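Local atomic coordinates of GntR family transcriptional regulator (Streptococcus agalactiae, PDB entry 7B5U), a protein that binds the second messenger c-di-AMP through the C-terminal RCK_C domain described here and, as a GntR-family transcription factor, probably regulates genes by binding DNA. Residues N25-H28 and A32-V35; I59-V62 and D66-A69; V35-E40 and V45-F50. All coordinates share one frame; numbering follows the deposited sequence.

Interaction 1. Residues N25-H28 and A32-V35; sequences NVWH and ATIV. With 2BA ((2R,3R,3aS,5R,7aR,9R,10R,10aS,12R,14aR)-2,9-bis(6-amino-9H-purin-9-yl)octahydro-2H,7H-difuro[3,2-d:3',2'-j][1,3,7,9,2,8 ]tetraoxadiphosphacyclododecine-3,5,10,12-tetrol 5,12-dioxide), chain C.
V26 and W27 at the start of helix 26-30 close on A32, just ahead of strand 33-39, and on T33 and I34 within it, and an adenine of the bound c-di-AMP (2BA) spans the two segments along its edge, a worked example of base recognition by main chain. I34 reads the base edge twice: its N donates to N11 of 2BA at 2.9 Å in a nearly straight bond (164°), while amino N61 of 2BA donates to I34 O, also at 2.9 Å. On the helix side W27 N reaches N31 of 2BA at 3.2 Å, a weak and bent bond. N25 OD1 accepts from the ribose hydroxyl O2'1 of 2BA (2.7 Å), and H28 offers NE2 in its ring plane to the phosphate oxygen O2P of 2BA (2.7 Å). W27 CE3 sits over the centre of one face of the H28 imidazole, which probably helps to hold that ring in place.

Beyond that edge, V26 and I34 cross at about a right angle, CG1 of V26 meeting CD1 of I34 at 4.0 Å. W27 holds CG opposite its amide nitrogen (chi1 -174°), which puts CD1 3.5 Å from T33 OG1. A32 O, buried without a hydrogen-bond donor, lies 3.2 Å from C21 of 2BA and receives a CH...O contact from W27 CA.

N25, W27, H28 and I34 N of the second subunit also bond the ligand, and S46 of that subunit is bonded to W27 NE1 through its O and to T33 OG1 through its OG. Within the chain, strand 58-62 flanks strand 33-39, while M71 of helix 65-74 packs on V26 and A32, and I21 of helix 21-24 covers V26 and I34.

Interaction 2. Residues I59-V62 and D66-A69; sequences IFFV and DVYA
The F61 ring points from strand 58-62 toward helix 65-74 and meets it with its rim, the CE1 and CZ corner arriving between V67 and Y68. The main-chain carbon of Y68 lies at the ring edge, near its plane, with F61 CE1 4.0 Å from Y68 CA. A chi1 of 61° places F61 CG in the cramped position between backbone N and carbonyl carbon, from which the ring reaches the helix.

V67 also faces the strand, and it and F61 slide past each other in opposite directions. The branch that does the touching is CG1 of V67, which comes 4.0 Å from F61 CE1 at an oblique angle to the ring; the same methyl of V67 lies 4.2 Å from V62 O and so spans two successive residues of the strand.

Y68 approaches differently. Its side chain crosses that of F61 obliquely, and CD1 of Y68 comes within 4.1 Å of F61 CZ, which stands at the edge of the tyrosine ring near its plane. The two aromatics therefore meet rim to rim without stacking. The F61 ring also meets that of Y6, their planes about 25° apart, while I8, A32 and M71 pack round the phenylalanine.

Here helix 65-74 of the RCK_C domain lies on the face of the antiparallel sheet that carries F61, while V62 points away from it and packs on V35 of the second subunit. No hydrogen bond joins the two segments. Nearly all the contact is between carbon atoms at van der Waals separation, so it depends on shape and hydrophobic burial, not on directed bonds.

Interaction 3. Residues V35-E40 and V45-F50; sequences VAIEHE and VSPGPF. With 2BA ((2R,3R,3aS,5R,7aR,9R,10R,10aS,12R,14aR)-2,9-bis(6-amino-9H-purin-9-yl)octahydro-2H,7H-difuro[3,2-d:3',2'-j][1,3,7,9,2,8 ]tetraoxadiphosphacyclododecine-3,5,10,12-tetrol 5,12-dioxide), chain C.
V35 O accepts the single hydrogen bond between the segments, S46 N donating at 2.9 Å with an angle of 162° at the hydrogen. V45 adds a CH...O contact, its CA lying 3.5 Å from V35 O. Beside this carbonyl, A36 and V45 form an antiparallel non-hydrogen-bonded pair, with A36 CB and V45 CG2 4.4 Å apart on the same face of the sheet. Strands 33-39 and 42-45 make an antiparallel beta hairpin whose second strand runs into the S46-F50 loop.

The ring of P47 illustrates how a proline can rest on a strand edge. Its CB meets CD1 of I37 at 4.0 Å, the two side chains crossing obliquely; I37 is modelled in two conformers, and this contact holds for the one described here, in which CG1 stands beside the backbone N (chi1 -60°). The proline ring then returns to the backbone through CD of P47, which lies 3.7 Å from V35 O and 4.2 Å from A36 N. CB of the proline thus meets an aliphatic tip, and CD the main chain of the strand.

Farther along the loop, P49 delivers its ring to the ligand, CG of P49 standing 3.3 Å from phosphate oxygen O2P1 of 2BA. S46 turns away from the strand, and its OG is hydrogen-bonded to T33 and G31 of the second subunit, tying the loop to the dimer interface.

On the other edge of strand 33-39 lies strand 58-62, where V35 and A36 both stand opposite F60 in a classic beta bulge. I21 of helix 21-24 packs against both I37 and P47.

How the interactions relate
Strand 33-39 ties the three contacts together: interactions 1 and 3 both use it and share V35, while interaction 2 rests on its sheet neighbour, strand 58-62, through backbone bonds such as V35 N to F60 O. All three reach the second subunit; interactions 1 and 3 are buried, touch c-di-AMP and add polar bonds, whereas interaction 2 is partly buried, packs a helix on the sheet and is apolar. There V67 CG1 lies against A32 CA, joining it to interaction 1. Ligand recognition is concentrated in interaction 1, whereas interaction 3 contributes one proline beside a phosphate.

Interaction 1. Residues N25-H28 and A32-V35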
loop_
_atom_site.group_PDB
_atom_site.type_symbol
_atom_site.label_atom_id
_atom_site.label_comp_id
_atom_site.label_asym_id
_atom_site.label_seq_id
_atom_site.Cartn_x
_atom_site.Cartn_y
_atom_site.Cartn_z
ATOM N N ASN A 25 7.489 -0.641 -10.122
ATOM C CA ASN A 25 7.549 0.610 -9.372
ATOM C C ASN A 25 6.156 1.245 -9.268
ATOM O O ASN A 25 5.981 2.447 -9.491
ATOM C CB ASN A 25 8.580 1.559 -9.996
ATOM C CG ASN A 25 9.238 2.483 -8.989
ATOM O OD1 ASN A 25 9.299 2.206 -7.775
ATOM N ND2 ASN A 25 9.759 3.588 -9.486
ATOM N N VAL A 26 5.167 0.421 -8.883
ATOM C CA VAL A 26 3.750 0.745 -9.109
ATOM C C VAL A 26 3.365 2.116 -8.559
ATOM O O VAL A 26 2.725 2.899 -9.263
ATOM C CB VAL A 26 2.827 -0.359 -8.565
ATOM C CG1 VAL A 26 1.360 0.091 -8.606
ATOM C CG2 VAL A 26 3.006 -1.638 -9.352
ATOM N N TRP A 27 3.697 2.421 -7.292
ATOM C CA TRP A 27 3.228 3.686 -6.719
ATOM C C TRP A 27 3.678 4.877 -7.558
ATOM O O TRP A 27 2.921 5.839 -7.741
ATOM C CB TRP A 27 3.674 3.857 -5.254
ATOM C CG TRP A 27 3.051 5.098 -4.655
ATOM C CD1 TRP A 27 1.834 5.177 -4.035
ATOM C CD2 TRP A 27 3.573 6.441 -4.679
ATOM N NE1 TRP A 27 1.568 6.475 -3.672
ATOM C CE2 TRP A 27 2.618 7.271 -4.054
ATOM C CE3 TRP A 27 4.754 7.021 -5.163
ATOM C CZ2 TRP A 27 2.815 8.642 -3.896
ATOM C CZ3 TRP A 27 4.943 8.385 -5.004
ATOM C CH2 TRP A 27 3.979 9.181 -4.375
ATOM N N HIS A 28 4.913 4.838 -8.067
ATOM C CA HIS A 28 5.424 5.931 -8.891
ATOM C C HIS A 28 4.797 5.975 -10.276
ATOM O O HIS A 28 4.806 7.033 -10.915
ATOM C CB HIS A 28 6.942 5.842 -8.989
ATOM C CG HIS A 28 7.627 6.154 -7.700
ATOM N ND1 HIS A 28 7.845 7.446 -7.274
ATOM C CD2 HIS A 28 8.133 5.349 -6.734
ATOM C CE1 HIS A 28 8.444 7.426 -6.098
ATOM N NE2 HIS A 28 8.635 6.166 -5.749
ATOM N N ALA A 32 -0.963 4.331 -6.916
ATOM C CA ALA A 32 -1.695 3.332 -6.152
ATOM C C ALA A 32 -0.812 2.636 -5.129
ATOM O O ALA A 32 0.365 2.363 -5.389
ATOM C CB ALA A 32 -2.251 2.277 -7.101
ATOM N N THR A 33 -1.400 2.314 -3.982
ATOM C CA THR A 33 -0.754 1.447 -3.002
ATOM C C THR A 33 -1.510 0.126 -2.993
ATOM O O THR A 33 -2.689 0.080 -2.602
ATOM C CB THR A 33 -0.751 2.084 -1.615
ATOM O OG1 THR A 33 -0.043 3.331 -1.664
ATOM C CG2 THR A 33 -0.064 1.180 -0.602
ATOM N N ILE A 34 -0.850 -0.935 -3.456
ATOM C CA ILE A 34 -1.475 -2.255 -3.527
ATOM C C ILE A 34 -1.527 -2.869 -2.133
ATOM O O ILE A 34 -0.505 -2.963 -1.442
ATOM C CB ILE A 34 -0.722 -3.165 -4.511
ATOM C CG1 ILE A 34 -0.789 -2.602 -5.939
ATOM C CG2 ILE A 34 -1.263 -4.586 -4.424
ATOM C CD1 ILE A 34 0.111 -3.336 -6.927
ATOM N N VAL A 35 -2.726 -3.280 -1.713
ATOM C CA VAL A 35 -2.913 -3.887 -0.398
ATOM C C VAL A 35 -2.966 -5.402 -0.465
ATOM O O VAL A 35 -2.661 -6.069 0.524
ATOM C CB VAL A 35 -4.139 -3.318 0.339
ATOM C CG1 VAL A 35 -3.949 -1.856 0.584
ATOM C CG2 VAL A 35 -5.429 -3.573 -0.421
HETATM P P 2BA C . 8.643 3.707 -3.275
HETATM O O1P 2BA C . 7.193 4.018 -3.305
HETATM O O2P 2BA C . 9.593 4.792 -3.657
HETATM O "O5'" 2BA C . 8.980 3.132 -1.796
HETATM C "C5'" 2BA C . 10.324 2.944 -1.416
HETATM C "C4'" 2BA C . 10.320 2.086 -0.118
HETATM O "O4'" 2BA C . 9.723 2.772 0.856
HETATM C "C3'" 2BA C . 9.567 0.745 -0.303
HETATM O "O3'" 2BA C . 10.454 -0.194 -0.792
HETATM C "C2'" 2BA C . 9.045 0.526 1.139
HETATM O "O2'" 2BA C . 10.062 -0.181 1.967
HETATM C "C1'" 2BA C . 8.770 1.762 1.600
HETATM N N9 2BA C . 7.398 2.216 1.397
HETATM C C8 2BA C . 7.010 3.129 0.470
HETATM N N7 2BA C . 5.676 3.288 0.566
HETATM C C5 2BA C . 5.266 2.448 1.550
HETATM C C6 2BA C . 4.048 2.167 2.110
HETATM N N6 2BA C . 2.815 2.765 1.704
HETATM N N1 2BA C . 3.967 1.286 3.108
HETATM C C2 2BA C . 5.073 0.640 3.563
HETATM N N3 2BA C . 6.285 0.908 3.053
HETATM C C4 2BA C . 6.328 1.806 2.048
HETATM P P1 2BA C . 9.915 -1.578 -1.510
HETATM O O1P1 2BA C . 8.864 -2.241 -0.690
HETATM O O2P1 2BA C . 11.127 -2.393 -1.811
HETATM O "O5'1" 2BA C . 9.189 -1.056 -2.875
HETATM C "C5'1" 2BA C . 9.989 -0.546 -3.924
HETATM C "C4'1" 2BA C . 9.023 0.163 -4.928
HETATM O "O4'1" 2BA C . 8.158 -0.715 -5.427
HETATM C "C3'1" 2BA C . 8.219 1.289 -4.233
HETATM O "O3'1" 2BA C . 8.977 2.446 -4.285
HETATM C "C2'1" 2BA C . 6.923 1.263 -5.085
HETATM O "O2'1" 2BA C . 7.078 2.133 -6.295
HETATM C "C1'1" 2BA C . 6.742 -0.031 -5.421
HETATM N N91 2BA C . 5.922 -0.816 -4.503
HETATM C C81 2BA C . 6.334 -1.721 -3.577
HETATM N N71 2BA C . 5.266 -2.196 -2.911
HETATM C C51 2BA C . 4.193 -1.547 -3.423
HETATM C C61 2BA C . 2.834 -1.573 -3.160
HETATM N N61 2BA C . 2.274 -2.442 -2.171
HETATM N N11 2BA C . 2.010 -0.822 -3.858
HETATM C C21 2BA C . 2.489 0.019 -4.803
HETATM N N31 2BA C . 3.789 0.085 -5.108
HETATM C C41 2BA C . 4.609 -0.697 -4.383
#

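Interaction 2. Residues I59-V62 and D66-A69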
loop_
_atom_site.group_PDB
_atom_site.type_symbol
_atom_site.label_atom_id
_atom_site.label_comp_id
_atom_site.label_asym_id
_atom_site.label_seq_id
_atom_site.Cartn_x
_atom_site.Cartn_y
_atom_site.Cartn_z
ATOM N N ILE A 59 -6.097 -7.202 -8.394
ATOM C CA ILE A 59 -5.260 -6.270 -7.646
ATOM C C ILE A 59 -6.183 -5.385 -6.820
ATOM O O ILE A 59 -7.079 -4.729 -7.367
ATOM C CB ILE A 59 -4.393 -5.398 -8.567
ATOM C CG1 ILE A 59 -3.595 -6.220 -9.580
ATOM C CG2 ILE A 59 -3.493 -4.466 -7.740
ATOM C CD1 ILE A 59 -2.778 -5.346 -10.504
ATOM N N PHE A 60 -5.951 -5.355 -5.511
ATOM C CA PHE A 60 -6.680 -4.497 -4.582
ATOM C C PHE A 60 -5.748 -3.364 -4.172
ATOM O O PHE A 60 -4.623 -3.623 -3.746
ATOM C CB PHE A 60 -7.105 -5.305 -3.348
ATOM C CG PHE A 60 -8.097 -6.395 -3.660
ATOM C CD1 PHE A 60 -7.670 -7.627 -4.131
ATOM C CD2 PHE A 60 -9.456 -6.188 -3.487
ATOM C CE1 PHE A 60 -8.586 -8.626 -4.442
ATOM C CE2 PHE A 60 -10.373 -7.192 -3.792
ATOM C CZ PHE A 60 -9.933 -8.409 -4.265
ATOM N N PHE A 61 -6.199 -2.117 -4.293
ATOM C CA PHE A 61 -5.314 -0.985 -4.048
ATOM C C PHE A 61 -6.107 0.202 -3.517
ATOM O O PHE A 61 -7.301 0.345 -3.798
ATOM C CB PHE A 61 -4.540 -0.577 -5.311
ATOM C CG PHE A 61 -5.418 -0.141 -6.452
ATOM C CD1 PHE A 61 -5.722 1.192 -6.639
ATOM C CD2 PHE A 61 -5.918 -1.072 -7.360
ATOM C CE1 PHE A 61 -6.533 1.599 -7.699
ATOM C CE2 PHE A 61 -6.724 -0.668 -8.412
ATOM C CZ PHE A 61 -7.020 0.661 -8.590
ATOM N N VAL A 62 -5.432 1.054 -2.740
ATOM C CA VAL A 62 -6.022 2.286 -2.249
ATOM C C VAL A 62 -5.543 3.459 -3.091
ATOM O O VAL A 62 -4.477 3.433 -3.714
ATOM C CB VAL A 62 -5.798 2.532 -0.738
ATOM C CG1 VAL A 62 -6.456 1.432 0.074
ATOM C CG2 VAL A 62 -4.313 2.680 -0.408
ATOM N N ASP A 66 -8.815 9.169 -9.481
ATOM C CA ASP A 66 -7.768 9.397 -10.470
ATOM C C ASP A 66 -6.741 8.272 -10.446
ATOM O O ASP A 66 -6.257 7.846 -11.501
ATOM C CB ASP A 66 -7.104 10.752 -10.231
ATOM C CG ASP A 66 -6.294 11.222 -11.425
ATOM O OD1 ASP A 66 -6.903 11.514 -12.477
ATOM O OD2 ASP A 66 -5.053 11.307 -11.318
ATOM N N VAL A 67 -6.391 7.779 -9.249
ATOM C CA VAL A 67 -5.487 6.639 -9.151
ATOM C C VAL A 67 -6.099 5.424 -9.830
ATOM O O VAL A 67 -5.412 4.671 -10.534
ATOM C CB VAL A 67 -5.163 6.355 -7.676
ATOM C CG1 VAL A 67 -4.415 5.040 -7.547
ATOM C CG2 VAL A 67 -4.364 7.501 -7.074
ATOM N N TYR A 68 -7.400 5.208 -9.622
ATOM C CA TYR A 68 -8.083 4.123 -10.318
ATOM C C TYR A 68 -7.926 4.259 -11.833
ATOM O O TYR A 68 -7.622 3.285 -12.532
ATOM C CB TYR A 68 -9.563 4.036 -9.927
ATOM C CG TYR A 68 -10.300 3.172 -10.911
ATOM C CD1 TYR A 68 -10.192 1.788 -10.865
ATOM C CD2 TYR A 68 -11.036 3.741 -11.950
ATOM C CE1 TYR A 68 -10.823 0.987 -11.810
ATOM C CE2 TYR A 68 -11.675 2.951 -12.898
ATOM C CZ TYR A 68 -11.560 1.575 -12.820
ATOM O OH TYR A 68 -12.180 0.763 -13.746
ATOM N N ALA A 69 -8.141 5.467 -12.365
ATOM C CA ALA A 69 -8.013 5.679 -13.806
ATOM C C ALA A 69 -6.602 5.370 -14.294
ATOM O O ALA A 69 -6.419 4.777 -15.368
ATOM C CB ALA A 69 -8.398 7.120 -14.149
#

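Interaction 3. Residues V35-E40 and V45-F50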
loop_
_atom_site.group_PDB
_atom_site.type_symbol
_atom_site.label_atom_id
_atom_site.label_comp_id
_atom_site.label_asym_id
_atom_site.label_seq_id
_atom_site.Cartn_x
_atom_site.Cartn_y
_atom_site.Cartn_z
ATOM N N VAL A 35 -2.726 -3.280 -1.713
ATOM C CA VAL A 35 -2.913 -3.887 -0.398
ATOM C C VAL A 35 -2.966 -5.402 -0.465
ATOM O O VAL A 35 -2.661 -6.069 0.524
ATOM C CB VAL A 35 -4.139 -3.318 0.339
ATOM C CG1 VAL A 35 -3.949 -1.856 0.584
ATOM C CG2 VAL A 35 -5.429 -3.573 -0.421
ATOM N N ALA A 36 -3.366 -5.954 -1.612
ATOM C CA ALA A 36 -3.433 -7.400 -1.747
ATOM C C ALA A 36 -3.464 -7.780 -3.219
ATOM O O ALA A 36 -3.921 -7.007 -4.062
ATOM C CB ALA A 36 -4.675 -7.979 -1.060
ATOM N N ILE A 37 -2.978 -8.989 -3.507
ATOM C CA ILE A 37 -3.126 -9.626 -4.810
ATOM C C ILE A 37 -3.897 -10.916 -4.604
ATOM O O ILE A 37 -3.579 -11.700 -3.700
ATOM C CB ILE A 37 -1.767 -9.943 -5.461
ATOM C CG1 ILE A 37 -0.946 -8.678 -5.667
ATOM C CG2 ILE A 37 -1.976 -10.678 -6.786
ATOM C CD1 ILE A 37 0.508 -8.965 -5.919
ATOM N N GLU A 38 -4.890 -11.152 -5.451
ATOM C CA GLU A 38 -5.558 -12.442 -5.490
ATOM C C GLU A 38 -5.062 -13.175 -6.725
ATOM O O GLU A 38 -5.165 -12.652 -7.845
ATOM C CB GLU A 38 -7.074 -12.295 -5.538
ATOM C CG GLU A 38 -7.778 -13.630 -5.411
ATOM C CD GLU A 38 -9.270 -13.525 -5.628
ATOM O OE1 GLU A 38 -9.781 -12.388 -5.760
ATOM O OE2 GLU A 38 -9.934 -14.581 -5.662
ATOM N N HIS A 39 -4.516 -14.371 -6.520
ATOM C CA HIS A 39 -3.916 -15.164 -7.584
ATOM C C HIS A 39 -4.383 -16.597 -7.403
ATOM O O HIS A 39 -4.179 -17.179 -6.334
ATOM C CB HIS A 39 -2.396 -15.085 -7.456
ATOM C CG HIS A 39 -1.665 -15.945 -8.433
ATOM N ND1 HIS A 39 -1.711 -15.729 -9.794
ATOM C CD2 HIS A 39 -0.877 -17.030 -8.249
ATOM C CE1 HIS A 39 -0.973 -16.638 -10.405
ATOM N NE2 HIS A 39 -0.458 -17.438 -9.490
ATOM N N GLU A 40 -5.025 -17.158 -8.425
ATOM C CA GLU A 40 -5.551 -18.518 -8.337
ATOM C C GLU A 40 -6.454 -18.685 -7.115
ATOM O O GLU A 40 -6.469 -19.733 -6.463
ATOM C CB GLU A 40 -4.423 -19.559 -8.354
ATOM C CG GLU A 40 -3.516 -19.479 -9.577
ATOM C CD GLU A 40 -2.203 -20.235 -9.401
ATOM O OE1 GLU A 40 -1.889 -20.646 -8.263
ATOM O OE2 GLU A 40 -1.482 -20.411 -10.405
ATOM N N VAL A 45 -1.718 -10.526 1.342
ATOM C CA VAL A 45 -1.938 -9.198 1.901
ATOM C C VAL A 45 -0.585 -8.579 2.218
ATOM O O VAL A 45 0.326 -9.266 2.692
ATOM C CB VAL A 45 -2.822 -9.296 3.161
ATOM C CG1 VAL A 45 -3.070 -7.925 3.782
ATOM C CG2 VAL A 45 -4.140 -9.995 2.830
ATOM N N SER A 46 -0.452 -7.271 1.972
ATOM C CA SER A 46 0.809 -6.550 2.158
ATOM C C SER A 46 1.894 -7.186 1.289
ATOM O O SER A 46 2.882 -7.732 1.804
ATOM C CB SER A 46 1.236 -6.509 3.626
ATOM O OG SER A 46 2.242 -5.532 3.777
ATOM N N PRO A 47 1.745 -7.125 -0.040
ATOM C CA PRO A 47 2.504 -8.052 -0.905
ATOM C C PRO A 47 3.993 -7.766 -1.027
ATOM O O PRO A 47 4.752 -8.696 -1.336
ATOM C CB PRO A 47 1.795 -7.926 -2.260
ATOM C CG PRO A 47 1.191 -6.544 -2.226
ATOM C CD PRO A 47 0.739 -6.360 -0.804
ATOM N N GLY A 48 4.434 -6.528 -0.853
ATOM C CA GLY A 48 5.830 -6.198 -1.031
ATOM C C GLY A 48 6.276 -6.176 -2.484
ATOM O O GLY A 48 5.521 -6.473 -3.415
ATOM N N PRO A 49 7.548 -5.818 -2.688
ATOM C CA PRO A 49 8.056 -5.568 -4.043
ATOM C C PRO A 49 8.328 -6.819 -4.852
ATOM O O PRO A 49 8.496 -6.714 -6.076
ATOM C CB PRO A 49 9.368 -4.819 -3.774
ATOM C CG PRO A 49 9.836 -5.394 -2.453
ATOM C CD PRO A 49 8.565 -5.559 -1.659
ATOM N N PHE A 50 8.407 -7.985 -4.218
ATOM C CA PHE A 50 8.765 -9.208 -4.918
ATOM C C PHE A 50 7.553 -10.001 -5.388
ATOM O O PHE A 50 7.720 -10.967 -6.143
ATOM C CB PHE A 50 9.686 -10.052 -4.041
ATOM C CG PHE A 50 10.851 -9.276 -3.504
ATOM C CD1 PHE A 50 11.721 -8.618 -4.368
ATOM C CD2 PHE A 50 11.066 -9.176 -2.143
ATOM C CE1 PHE A 50 12.796 -7.887 -3.877
ATOM C CE2 PHE A 50 12.140 -8.450 -1.643
ATOM C CZ PHE A 50 13.003 -7.803 -2.508
HETATM P P 2BA C . 8.643 3.707 -3.275
HETATM O O1P 2BA C . 7.193 4.018 -3.305
HETATM O O2P 2BA C . 9.593 4.792 -3.657
HETATM O "O5'" 2BA C . 8.980 3.132 -1.796
HETATM C "C5'" 2BA C . 10.324 2.944 -1.416
HETATM C "C4'" 2BA C . 10.320 2.086 -0.118
HETATM O "O4'" 2BA C . 9.723 2.772 0.856
HETATM C "C3'" 2BA C . 9.567 0.745 -0.303
HETATM O "O3'" 2BA C . 10.454 -0.194 -0.792
HETATM C "C2'" 2BA C . 9.045 0.526 1.139
HETATM O "O2'" 2BA C . 10.062 -0.181 1.967
HETATM C "C1'" 2BA C . 8.770 1.762 1.600
HETATM N N9 2BA C . 7.398 2.216 1.397
HETATM C C8 2BA C . 7.010 3.129 0.470
HETATM N N7 2BA C . 5.676 3.288 0.566
HETATM C C5 2BA C . 5.266 2.448 1.550
HETATM C C6 2BA C . 4.048 2.167 2.110
HETATM N N6 2BA C . 2.815 2.765 1.704
HETATM N N1 2BA C . 3.967 1.286 3.108
HETATM C C2 2BA C . 5.073 0.640 3.563
HETATM N N3 2BA C . 6.285 0.908 3.053
HETATM C C4 2BA C . 6.328 1.806 2.048
HETATM P P1 2BA C . 9.915 -1.578 -1.510
HETATM O O1P1 2BA C . 8.864 -2.241 -0.690
HETATM O O2P1 2BA C . 11.127 -2.393 -1.811
HETATM O "O5'1" 2BA C . 9.189 -1.056 -2.875
HETATM C "C5'1" 2BA C . 9.989 -0.546 -3.924
HETATM C "C4'1" 2BA C . 9.023 0.163 -4.928
HETATM O "O4'1" 2BA C . 8.158 -0.715 -5.427
HETATM C "C3'1" 2BA C . 8.219 1.289 -4.233
HETATM O "O3'1" 2BA C . 8.977 2.446 -4.285
HETATM C "C2'1" 2BA C . 6.923 1.263 -5.085
HETATM O "O2'1" 2BA C . 7.078 2.133 -6.295
HETATM C "C1'1" 2BA C . 6.742 -0.031 -5.421
HETATM N N91 2BA C . 5.922 -0.816 -4.503
HETATM C C81 2BA C . 6.334 -1.721 -3.577
HETATM N N71 2BA C . 5.266 -2.196 -2.911
HETATM C C51 2BA C . 4.193 -1.547 -3.423
HETATM C C61 2BA C . 2.834 -1.573 -3.160
HETATM N N61 2BA C . 2.274 -2.442 -2.171
HETATM N N11 2BA C . 2.010 -0.822 -3.858
HETATM C C21 2BA C . 2.489 0.019 -4.803
HETATM N N31 2BA C . 3.789 0.085 -5.108
HETATM C C41 2BA C . 4.609 -0.697 -4.383
#